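RNA 2',3'-cyclic phosphodiesterase (Deinococcus radiodurans, PDB 5H7E) belongs to the LigT-like phosphoesterases of the 2H clan, proteins named for the paired histidine motifs of their two related lobes. Local coordinates at residues R7-L12 with H42-Y47. Numbering follows the deposited sequence.
Sequences RLFYAL and HVTLSY. With SO4 (sulfate ion), chain D.
Phe9 and His42 approach each other from opposite directions, and Phe9 CE2 sits 3.5 Å above the imidazole plane of His42, over its centre. The two planes are turned 38° apart, so the meeting is oblique rather than a true stack. Both CG atoms lie between their own backbone N and carbonyl carbon (chi1 58° in Phe9), which turns the two rings toward each other. Ala11 CB fills in beside them, 3.9 Å from His42 CB. Tyr157 stacks on the Phe9 ring and Tyr168 meets it edge-to-face, while His42 NE2 is hydrogen-bonded to a glycerol. On the same face Thr44 OG1 lies 3.1 Å from sulfate O4, a contact whose proton has a competing acceptor; His127 and Thr129 also bind this ion. Tyr47, with CG anti to its backbone N, presents its ring edge to Phe9 CB and runs side by side with Arg7, its OH 4.0 Å from Arg7 CD. The other face carries Leu12 and Val43, whose CB atoms pack together, with the Tyr10 and Ser46 hydroxyls bonded to Leu59 O and Asp121. From the corner of the chain, Leu45 CD1 comes within 4.0 Å of Leu12 CG. Two backbone bonds join Leu12 and Val43. Farther along, Tyr10 N donates to Ser46 O while Tyr10 O accepts a nearly straight 2.8 Å bond from Leu45 N (174°). Leu45 and Ser46 thus share one partner, a classic beta bulge in an antiparallel strand pair. The bulge follows His42-Val43-Thr44, which fits the HxT signature of 2H phosphoesterases, with His127 and Thr129 supplying the second copy around the sulfate.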
ATOM      1  N   ARG A   7      -3.545 -11.613   8.660  1.00 27.11           N
ATOM      2  CA  ARG A   7      -3.550 -10.177   8.368  1.00 25.68           C
ATOM      3  C   ARG A   7      -3.150 -10.028   6.922  1.00 29.08           C
ATOM      4  O   ARG A   7      -2.022 -10.400   6.553  1.00 27.21           O
ATOM      5  CB  ARG A   7      -2.567  -9.375   9.230  1.00 31.14           C
ATOM      6  CG  ARG A   7      -2.753  -9.522  10.711  1.00 37.93           C
ATOM      7  CD  ARG A   7      -1.748  -8.655  11.476  1.00 45.11           C
ATOM      8  NE  ARG A   7      -1.997  -8.749  12.906  1.00 60.40           N
ATOM      9  CZ  ARG A   7      -1.616  -7.829  13.783  1.00 68.89           C
ATOM     10  NH1 ARG A   7      -0.965  -6.747  13.359  1.00 71.00           N
ATOM     11  NH2 ARG A   7      -1.889  -7.982  15.076  1.00 65.08           N
ATOM     12  N   LEU A   8      -4.082  -9.529   6.097  1.00 21.41           N
ATOM     13  CA  LEU A   8      -3.828  -9.483   4.670  1.00 21.84           C
ATOM     14  C   LEU A   8      -3.975  -8.048   4.201  1.00 19.59           C
ATOM     15  O   LEU A   8      -4.624  -7.224   4.846  1.00 21.62           O
ATOM     16  CB  LEU A   8      -4.797 -10.330   3.852  1.00 22.48           C
ATOM     17  CG  LEU A   8      -4.827 -11.807   4.268  1.00 23.10           C
ATOM     18  CD1 LEU A   8      -5.877 -12.540   3.404  1.00 27.16           C
ATOM     19  CD2 LEU A   8      -3.468 -12.484   4.087  1.00 27.34           C
ATOM     20  N   PHE A   9      -3.353  -7.739   3.060  1.00 19.83           N
ATOM     21  CA  PHE A   9      -3.646  -6.442   2.461  1.00 19.17           C
ATOM     22  C   PHE A   9      -3.388  -6.524   0.972  1.00 18.61           C
ATOM     23  O   PHE A   9      -2.598  -7.340   0.517  1.00 19.41           O
ATOM     24  CB  PHE A   9      -2.845  -5.274   3.105  1.00 22.41           C
ATOM     25  CG  PHE A   9      -1.349  -5.430   3.042  1.00 19.97           C
ATOM     26  CD1 PHE A   9      -0.671  -6.202   3.993  1.00 22.94           C
ATOM     27  CD2 PHE A   9      -0.625  -4.738   2.067  1.00 23.15           C
ATOM     28  CE1 PHE A   9       0.719  -6.316   3.961  1.00 25.64           C
ATOM     29  CE2 PHE A   9       0.762  -4.839   2.028  1.00 21.23           C
ATOM     30  CZ  PHE A   9       1.448  -5.608   2.958  1.00 21.70           C
ATOM     31  N   TYR A  10      -4.157  -5.740   0.212  1.00 18.11           N
ATOM     32  CA  TYR A  10      -3.947  -5.609  -1.226  1.00 17.44           C
ATOM     33  C   TYR A  10      -3.108  -4.372  -1.465  1.00 16.83           C
ATOM     34  O   TYR A  10      -3.369  -3.340  -0.841  1.00 19.34           O
ATOM     35  CB  TYR A  10      -5.258  -5.413  -1.938  1.00 19.32           C
ATOM     36  CG  TYR A  10      -6.187  -6.626  -2.054  1.00 20.53           C
ATOM     37  CD1 TYR A  10      -6.097  -7.496  -3.115  1.00 19.48           C
ATOM     38  CD2 TYR A  10      -7.185  -6.800  -1.123  1.00 21.83           C
ATOM     39  CE1 TYR A  10      -7.039  -8.581  -3.266  1.00 17.78           C
ATOM     40  CE2 TYR A  10      -8.090  -7.841  -1.237  1.00 25.09           C
ATOM     41  CZ  TYR A  10      -8.030  -8.682  -2.317  1.00 22.27           C
ATOM     42  OH  TYR A  10      -9.004  -9.674  -2.381  1.00 22.56           O
ATOM     43  N   ALA A  11      -2.071  -4.512  -2.280  1.00 18.65           N
ATOM     44  CA  ALA A  11      -1.214  -3.337  -2.487  1.00 18.12           C
ATOM     45  C   ALA A  11      -0.581  -3.444  -3.860  1.00 16.42           C
ATOM     46  O   ALA A  11      -0.476  -4.525  -4.444  1.00 19.23           O
ATOM     47  CB  ALA A  11      -0.122  -3.266  -1.417  1.00 16.83           C
ATOM     48  N   LEU A  12      -0.052  -2.312  -4.334  1.00 16.64           N
ATOM     49  CA  LEU A  12       0.907  -2.318  -5.450  1.00 16.59           C
ATOM     50  C   LEU A  12       2.334  -2.364  -4.906  1.00 19.34           C
ATOM     51  O   LEU A  12       2.697  -1.593  -4.005  1.00 17.59           O
ATOM     52  CB  LEU A  12       0.764  -1.053  -6.319  1.00 15.51           C
ATOM     53  CG  LEU A  12      -0.664  -0.724  -6.763  1.00 19.20           C
ATOM     54  CD1 LEU A  12      -0.591   0.571  -7.658  1.00 21.69           C
ATOM     55  CD2 LEU A  12      -1.188  -1.865  -7.620  1.00 20.43           C
ATOM     56  N   HIS A  42       5.089  -0.041  -0.265  1.00 17.34           N
ATOM     57  CA  HIS A  42       4.024  -0.489  -1.135  1.00 16.70           C
ATOM     58  C   HIS A  42       2.924   0.570  -1.087  1.00 14.60           C
ATOM     59  O   HIS A  42       2.906   1.454  -0.216  1.00 17.58           O
ATOM     60  CB  HIS A  42       3.463  -1.865  -0.723  1.00 18.69           C
ATOM     61  CG  HIS A  42       3.098  -1.909   0.692  1.00 18.47           C
ATOM     62  ND1 HIS A  42       3.872  -2.567   1.630  1.00 25.16           N
ATOM     63  CD2 HIS A  42       2.025  -1.432   1.348  1.00 21.41           C
ATOM     64  CE1 HIS A  42       3.313  -2.419   2.816  1.00 29.21           C
ATOM     65  NE2 HIS A  42       2.217  -1.701   2.680  1.00 25.42           N
ATOM     66  N   VAL A  43       2.016   0.484  -2.067  1.00 15.11           N
ATOM     67  CA  VAL A  43       0.830   1.366  -2.117  1.00 13.55           C
ATOM     68  C   VAL A  43      -0.382   0.537  -1.679  1.00 16.22           C
ATOM     69  O   VAL A  43      -0.844  -0.301  -2.447  1.00 18.44           O
ATOM     70  CB  VAL A  43       0.591   1.916  -3.520  1.00 14.49           C
ATOM     71  CG1 VAL A  43      -0.647   2.837  -3.508  1.00 15.53           C
ATOM     72  CG2 VAL A  43       1.805   2.686  -4.093  1.00 18.52           C
ATOM     73  N   THR A  44      -0.827   0.702  -0.428  1.00 15.83           N
ATOM     74  CA  THR A  44      -1.922  -0.139   0.091  1.00 17.36           C
ATOM     75  C   THR A  44      -3.245   0.313  -0.482  1.00 17.84           C
ATOM     76  O   THR A  44      -3.544   1.510  -0.514  1.00 19.41           O
ATOM     77  CB  THR A  44      -1.959  -0.029   1.589  1.00 18.55           C
ATOM     78  OG1 THR A  44      -0.699  -0.438   2.096  1.00 22.20           O
ATOM     79  CG2 THR A  44      -3.070  -0.987   2.203  1.00 20.21           C
ATOM     80  N   LEU A  45      -4.074  -0.650  -0.888  1.00 16.22           N
ATOM     81  CA  LEU A  45      -5.439  -0.365  -1.334  1.00 16.65           C
ATOM     82  C   LEU A  45      -6.499  -0.758  -0.295  1.00 18.66           C
ATOM     83  O   LEU A  45      -7.531  -0.097  -0.205  1.00 20.75           O
ATOM     84  CB  LEU A  45      -5.729  -1.114  -2.646  1.00 18.70           C
ATOM     85  CG  LEU A  45      -5.103  -0.501  -3.928  1.00 24.69           C
ATOM     86  CD1 LEU A  45      -3.694  -0.779  -4.085  1.00 27.88           C
ATOM     87  CD2 LEU A  45      -5.856  -0.971  -5.189  1.00 24.95           C
ATOM     88  N   SER A  46      -6.265  -1.822   0.466  1.00 16.73           N
ATOM     89  CA  SER A  46      -7.171  -2.180   1.534  1.00 18.02           C
ATOM     90  C   SER A  46      -6.424  -3.085   2.499  1.00 18.09           C
ATOM     91  O   SER A  46      -5.611  -3.922   2.089  1.00 19.98           O
ATOM     92  CB  SER A  46      -8.397  -2.939   0.991  1.00 21.50           C
ATOM     93  OG  SER A  46      -9.323  -3.114   2.074  1.00 22.74           O
ATOM     94  N   TYR A  47      -6.701  -2.909   3.785  1.00 19.48           N
ATOM     95  CA  TYR A  47      -6.085  -3.708   4.840  1.00 20.48           C
ATOM     96  C   TYR A  47      -7.160  -4.529   5.532  1.00 21.99           C
ATOM     97  O   TYR A  47      -8.191  -3.992   5.922  1.00 22.31           O
ATOM     98  CB  TYR A  47      -5.366  -2.771   5.827  1.00 22.06           C
ATOM     99  CG  TYR A  47      -4.911  -3.445   7.073  1.00 22.64           C
ATOM    100  CD1 TYR A  47      -4.003  -4.466   7.031  1.00 27.48           C
ATOM    101  CD2 TYR A  47      -5.418  -3.055   8.310  1.00 25.00           C
ATOM    102  CE1 TYR A  47      -3.608  -5.112   8.180  1.00 29.45           C
ATOM    103  CE2 TYR A  47      -5.000  -3.683   9.477  1.00 28.80           C
ATOM    104  CZ  TYR A  47      -4.126  -4.706   9.394  1.00 29.30           C
ATOM    105  OH  TYR A  47      -3.716  -5.332  10.574  1.00 34.89           O
TER
HETATM  106  S   SO4 D 303       0.320   2.106   5.015  1.00 35.13           S
HETATM  107  O1  SO4 D 303       0.062   1.221   6.127  1.00 42.33           O
HETATM  108  O2  SO4 D 303       0.245   3.489   5.523  1.00 37.17           O
HETATM  109  O3  SO4 D 303       1.628   1.708   4.512  1.00 41.24           O
HETATM  110  O4  SO4 D 303      -0.648   1.971   3.985  1.00 41.38           O